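Local coordinates for protein esterase (uncultured bacterium pCosCE1, PDB 7ATL) that hydrolyses carboxylic esters as a family VIII carboxylesterase and also shows promiscuous acyltransferase activity, at residues A[96-108]-A[153-165]. Residues are numbered along the deposited sequence; the frame is centred on the assembly and turned at random.
Sequences WFTPALADGVRPP and LRLLAQADLLAEP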
loop_
_atom_site.group_PDB
_atom_site.type_symbol
_atom_site.label_atom_id
_atom_site.label_comp_id
_atom_site.label_asym_id
_atom_site.label_seq_id
_atom_site.Cartn_x
_atom_site.Cartn_y
_atom_site.Cartn_z
ATOM N N TRP A 96 6.141 -25.719 2.539
ATOM C CA TRP A 96 7.549 -25.380 2.882
ATOM C C TRP A 96 7.660 -24.069 3.695
ATOM O O TRP A 96 8.750 -23.805 4.251
ATOM C CB TRP A 96 8.358 -25.304 1.584
ATOM C CG TRP A 96 7.678 -24.534 0.491
ATOM C CD1 TRP A 96 6.948 -25.052 -0.539
ATOM C CD2 TRP A 96 7.638 -23.101 0.332
ATOM N NE1 TRP A 96 6.463 -24.045 -1.324
ATOM C CE2 TRP A 96 6.872 -22.841 -0.825
ATOM C CE3 TRP A 96 8.152 -22.018 1.060
ATOM C CZ2 TRP A 96 6.630 -21.548 -1.286
ATOM C CZ3 TRP A 96 7.912 -20.736 0.608
ATOM C CH2 TRP A 96 7.165 -20.508 -0.555
ATOM N N PHE A 97 6.615 -23.239 3.764
ATOM C CA PHE A 97 6.640 -22.001 4.583
ATOM C C PHE A 97 6.284 -22.341 6.032
ATOM O O PHE A 97 5.121 -22.145 6.483
ATOM C CB PHE A 97 5.716 -20.926 4.010
ATOM C CG PHE A 97 6.052 -19.547 4.519
ATOM C CD1 PHE A 97 7.049 -18.797 3.914
ATOM C CD2 PHE A 97 5.422 -19.032 5.632
ATOM C CE1 PHE A 97 7.410 -17.556 4.409
ATOM C CE2 PHE A 97 5.777 -17.790 6.122
ATOM C CZ PHE A 97 6.756 -17.051 5.499
ATOM N N THR A 98 7.292 -22.793 6.772
ATOM C CA THR A 98 7.146 -23.249 8.173
ATOM C C THR A 98 8.236 -22.634 9.040
ATOM O O THR A 98 8.942 -23.353 9.737
ATOM C CB THR A 98 7.127 -24.781 8.225
ATOM O OG1 THR A 98 8.262 -25.283 7.531
ATOM C CG2 THR A 98 5.892 -25.363 7.582
ATOM N N PRO A 99 8.370 -21.287 9.060
ATOM C CA PRO A 99 9.406 -20.627 9.857
ATOM C C PRO A 99 9.260 -20.873 11.364
ATOM O O PRO A 99 8.165 -21.164 11.835
ATOM C CB PRO A 99 9.211 -19.138 9.557
ATOM C CG PRO A 99 7.770 -19.060 9.129
ATOM C CD PRO A 99 7.553 -20.319 8.318
ATOM N N ALA A 100 10.378 -20.698 12.076
ATOM C CA ALA A 100 10.523 -20.965 13.520
ATOM C C ALA A 100 10.761 -19.658 14.260
ATOM O O ALA A 100 11.318 -18.757 13.664
ATOM C CB ALA A 100 11.681 -21.899 13.714
ATOM N N LEU A 101 10.412 -19.591 15.539
ATOM C CA LEU A 101 10.935 -18.549 16.466
ATOM C C LEU A 101 12.398 -18.892 16.799
ATOM O O LEU A 101 12.884 -19.964 16.376
ATOM C CB LEU A 101 10.043 -18.495 17.710
ATOM C CG LEU A 101 8.558 -18.223 17.434
ATOM C CD1 LEU A 101 7.661 -18.983 18.397
ATOM C CD2 LEU A 101 8.257 -16.732 17.495
ATOM N N ALA A 102 13.114 -18.008 17.487
ATOM C CA ALA A 102 14.548 -18.215 17.837
ATOM C C ALA A 102 14.743 -19.544 18.593
ATOM O O ALA A 102 15.792 -20.167 18.394
ATOM C CB ALA A 102 15.067 -17.056 18.652
ATOM N N ASP A 103 13.770 -19.961 19.419
ATOM C CA ASP A 103 13.881 -21.129 20.334
ATOM C C ASP A 103 13.569 -22.432 19.592
ATOM O O ASP A 103 13.757 -23.472 20.198
ATOM C CB ASP A 103 13.000 -20.938 21.572
ATOM C CG ASP A 103 11.515 -20.857 21.269
ATOM O OD1 ASP A 103 11.158 -21.116 20.088
ATOM O OD2 ASP A 103 10.725 -20.547 22.216
ATOM N N GLY A 104 13.109 -22.386 18.340
ATOM C CA GLY A 104 12.980 -23.590 17.492
ATOM C C GLY A 104 11.537 -24.033 17.278
ATOM O O GLY A 104 11.298 -24.971 16.443
ATOM N N VAL A 105 10.596 -23.405 17.985
ATOM C CA VAL A 105 9.149 -23.709 17.823
ATOM C C VAL A 105 8.703 -23.187 16.456
ATOM O O VAL A 105 9.083 -22.041 16.122
ATOM C CB VAL A 105 8.324 -23.072 18.947
ATOM C CG1 VAL A 105 6.836 -23.302 18.711
ATOM C CG2 VAL A 105 8.748 -23.566 20.318
ATOM N N ARG A 106 7.906 -23.976 15.726
ATOM C CA ARG A 106 7.316 -23.631 14.398
ATOM C C ARG A 106 5.819 -23.429 14.569
ATOM O O ARG A 106 5.025 -24.349 14.360
ATOM C CB ARG A 106 7.574 -24.731 13.364
ATOM C CG ARG A 106 9.051 -24.951 13.062
ATOM C CD ARG A 106 9.354 -26.068 12.064
ATOM N NE ARG A 106 10.804 -26.177 11.980
ATOM C CZ ARG A 106 11.614 -25.306 11.367
ATOM N NH1 ARG A 106 11.143 -24.256 10.708
ATOM N NH2 ARG A 106 12.918 -25.498 11.403
ATOM N N PRO A 107 5.379 -22.216 14.968
ATOM C CA PRO A 107 3.971 -21.969 15.235
ATOM C C PRO A 107 3.238 -21.776 13.918
ATOM O O PRO A 107 3.774 -21.186 12.977
ATOM C CB PRO A 107 3.979 -20.683 16.065
ATOM C CG PRO A 107 5.191 -19.950 15.558
ATOM C CD PRO A 107 6.193 -21.012 15.161
ATOM N N PRO A 108 1.974 -22.238 13.840
ATOM C CA PRO A 108 1.157 -22.025 12.647
ATOM C C PRO A 108 0.876 -20.524 12.493
ATOM O O PRO A 108 0.764 -19.813 13.498
ATOM C CB PRO A 108 -0.114 -22.857 12.876
ATOM C CG PRO A 108 -0.167 -23.066 14.387
ATOM C CD PRO A 108 1.256 -22.946 14.909
ATOM N N LEU A 153 10.457 -16.319 -1.009
ATOM C CA LEU A 153 9.678 -16.746 0.182
ATOM C C LEU A 153 10.336 -17.981 0.830
ATOM O O LEU A 153 10.165 -18.157 2.070
ATOM C CB LEU A 153 8.214 -16.992 -0.212
ATOM C CG LEU A 153 7.454 -15.762 -0.712
ATOM C CD1 LEU A 153 5.994 -16.090 -0.960
ATOM C CD2 LEU A 153 7.572 -14.589 0.254
ATOM N N ARG A 154 11.068 -18.790 0.058
ATOM C CA ARG A 154 11.840 -19.913 0.637
ATOM C C ARG A 154 12.990 -19.332 1.455
ATOM O O ARG A 154 13.346 -19.947 2.490
ATOM C CB ARG A 154 12.314 -20.905 -0.428
ATOM C CG ARG A 154 11.211 -21.841 -0.922
ATOM C CD ARG A 154 11.578 -22.532 -2.229
ATOM N NE ARG A 154 10.589 -23.519 -2.621
ATOM C CZ ARG A 154 10.425 -24.713 -2.055
ATOM N NH1 ARG A 154 11.171 -25.086 -1.031
ATOM N NH2 ARG A 154 9.480 -25.526 -2.500
ATOM N N LEU A 155 13.518 -18.180 1.053
ATOM C CA LEU A 155 14.575 -17.509 1.844
ATOM C C LEU A 155 13.937 -16.988 3.138
ATOM O O LEU A 155 14.508 -17.218 4.226
ATOM C CB LEU A 155 15.227 -16.401 1.002
ATOM C CG LEU A 155 16.104 -16.856 -0.180
ATOM C CD1 LEU A 155 16.757 -15.650 -0.846
ATOM C CD2 LEU A 155 17.188 -17.849 0.229
ATOM N N LEU A 156 12.777 -16.327 3.030
ATOM C CA LEU A 156 12.023 -15.747 4.187
ATOM C C LEU A 156 11.680 -16.855 5.197
ATOM O O LEU A 156 11.740 -16.588 6.430
ATOM C CB LEU A 156 10.755 -15.061 3.662
ATOM C CG LEU A 156 9.842 -14.415 4.704
ATOM C CD1 LEU A 156 10.583 -13.359 5.518
ATOM C CD2 LEU A 156 8.641 -13.791 4.022
ATOM N N ALA A 157 11.332 -18.045 4.692
ATOM C CA ALA A 157 10.945 -19.230 5.491
ATOM C C ALA A 157 12.090 -19.621 6.427
ATOM O O ALA A 157 11.795 -20.195 7.489
ATOM C CB ALA A 157 10.569 -20.393 4.600
ATOM N N GLN A 158 13.339 -19.321 6.037
ATOM C CA GLN A 158 14.557 -19.720 6.796
ATOM C C GLN A 158 14.906 -18.695 7.888
ATOM O O GLN A 158 15.830 -18.965 8.685
ATOM C CB GLN A 158 15.735 -19.902 5.848
ATOM C CG GLN A 158 15.571 -21.058 4.874
ATOM C CD GLN A 158 16.703 -20.990 3.883
ATOM O OE1 GLN A 158 16.497 -20.814 2.684
ATOM N NE2 GLN A 158 17.917 -21.030 4.404
ATOM N N ALA A 159 14.227 -17.553 7.910
ATOM C CA ALA A 159 14.425 -16.514 8.936
ATOM C C ALA A 159 13.543 -16.804 10.158
ATOM O O ALA A 159 12.415 -17.240 10.024
ATOM C CB ALA A 159 14.146 -15.145 8.350
ATOM N N ASP A 160 14.044 -16.484 11.334
ATOM C CA ASP A 160 13.254 -16.475 12.579
ATOM C C ASP A 160 12.050 -15.545 12.383
ATOM O O ASP A 160 12.239 -14.410 11.893
ATOM C CB ASP A 160 14.135 -16.044 13.757
ATOM C CG ASP A 160 15.220 -17.046 14.130
ATOM O OD1 ASP A 160 15.250 -18.159 13.521
ATOM O OD2 ASP A 160 16.021 -16.716 15.048
ATOM N N LEU A 161 10.865 -16.006 12.787
ATOM C CA LEU A 161 9.757 -15.117 13.181
ATOM C C LEU A 161 10.212 -14.316 14.400
ATOM O O LEU A 161 11.077 -14.811 15.137
ATOM C CB LEU A 161 8.524 -15.949 13.505
ATOM C CG LEU A 161 7.947 -16.748 12.346
ATOM C CD1 LEU A 161 6.893 -17.724 12.846
ATOM C CD2 LEU A 161 7.369 -15.821 11.284
ATOM N N LEU A 162 9.627 -13.141 14.619
ATOM C CA LEU A 162 9.992 -12.258 15.745
ATOM C C LEU A 162 9.032 -12.435 16.919
ATOM O O LEU A 162 9.346 -11.926 17.984
ATOM C CB LEU A 162 10.034 -10.819 15.231
ATOM C CG LEU A 162 11.317 -10.538 14.456
ATOM C CD1 LEU A 162 11.172 -10.906 12.995
ATOM C CD2 LEU A 162 11.751 -9.106 14.618
ATOM N N ALA A 163 7.939 -13.161 16.748
ATOM C CA ALA A 163 6.879 -13.273 17.770
ATOM C C ALA A 163 5.837 -14.312 17.351
ATOM O O ALA A 163 5.746 -14.616 16.136
ATOM C CB ALA A 163 6.257 -11.921 17.998
ATOM N N GLU A 164 5.111 -14.858 18.331
ATOM C CA GLU A 164 3.975 -15.780 18.085
ATOM C C GLU A 164 3.007 -15.101 17.125
ATOM O O GLU A 164 2.571 -13.965 17.373
ATOM C CB GLU A 164 3.230 -16.127 19.375
ATOM C CG GLU A 164 3.480 -17.526 19.886
ATOM C CD GLU A 164 2.912 -17.643 21.283
ATOM O OE1 GLU A 164 1.687 -17.440 21.389
ATOM O OE2 GLU A 164 3.692 -17.855 22.268
ATOM N N PRO A 165 2.682 -15.757 15.988
ATOM C CA PRO A 165 1.623 -15.275 15.097
ATOM C C PRO A 165 0.416 -14.858 15.944
ATOM O O PRO A 165 0.043 -15.615 16.778
ATOM C CB PRO A 165 1.366 -16.485 14.201
ATOM C CG PRO A 165 2.760 -17.098 14.077
ATOM C CD PRO A 165 3.370 -16.941 15.457
HETATM O O HOH W 1 10.789 -23.238 6.758
HETATM O O HOH W 2 12.943 -20.036 10.422
HETATM O O HOH W 3 12.171 -15.419 17.591
HETATM O O HOH W 4 17.922 -19.024 15.974
#
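W96 and R154 illustrate how a flat cation settles on an aromatic ring: the guanidinium lies over one face of the indole, planes 23° apart, with R154 CZ 3.8 Å from the centroid of the five-membered ring. Earlier along the arginine chain, CG sits over the six-membered ring in a CH-pi contact, so the side chain spans both rings. A salt bridge from R154 NE to E150, one turn back on helix 149-157, steadies the guanidinium and probably tempers its charge. The indole meets L153 differently, at its rim, where W96 CH2 is 3.7 Å from L153 CB.

With chi1 at -161°, F97 CG stands opposite the backbone N and the ring reaches in beside the helix; its edge faces L153 O and L156 CD2, and V177 of helix 174-186 also packs against it. Beyond the helix, two loops run alongside each other. L161 N donates to A100 O at 2.9 Å, the one direct hydrogen bond between the segments, and D160 CA adds a CA-H...O contact to the same oxygen. Waters extend this pairing: one links A100 N to A157 O, another A102 N to L161 O.

L161 packs against two prolines, its CG 3.9 Å from P99 CB and its CD1 against P107 CG. P107 then crosses P165 at about a right angle, with P107 CG 3.5 Å from P165 CD. The whole is peripheral packing within a beta-lactamase-like fold, where the long loop leading to helix 111-116 is laid against helix 149-157 and the loop that follows it.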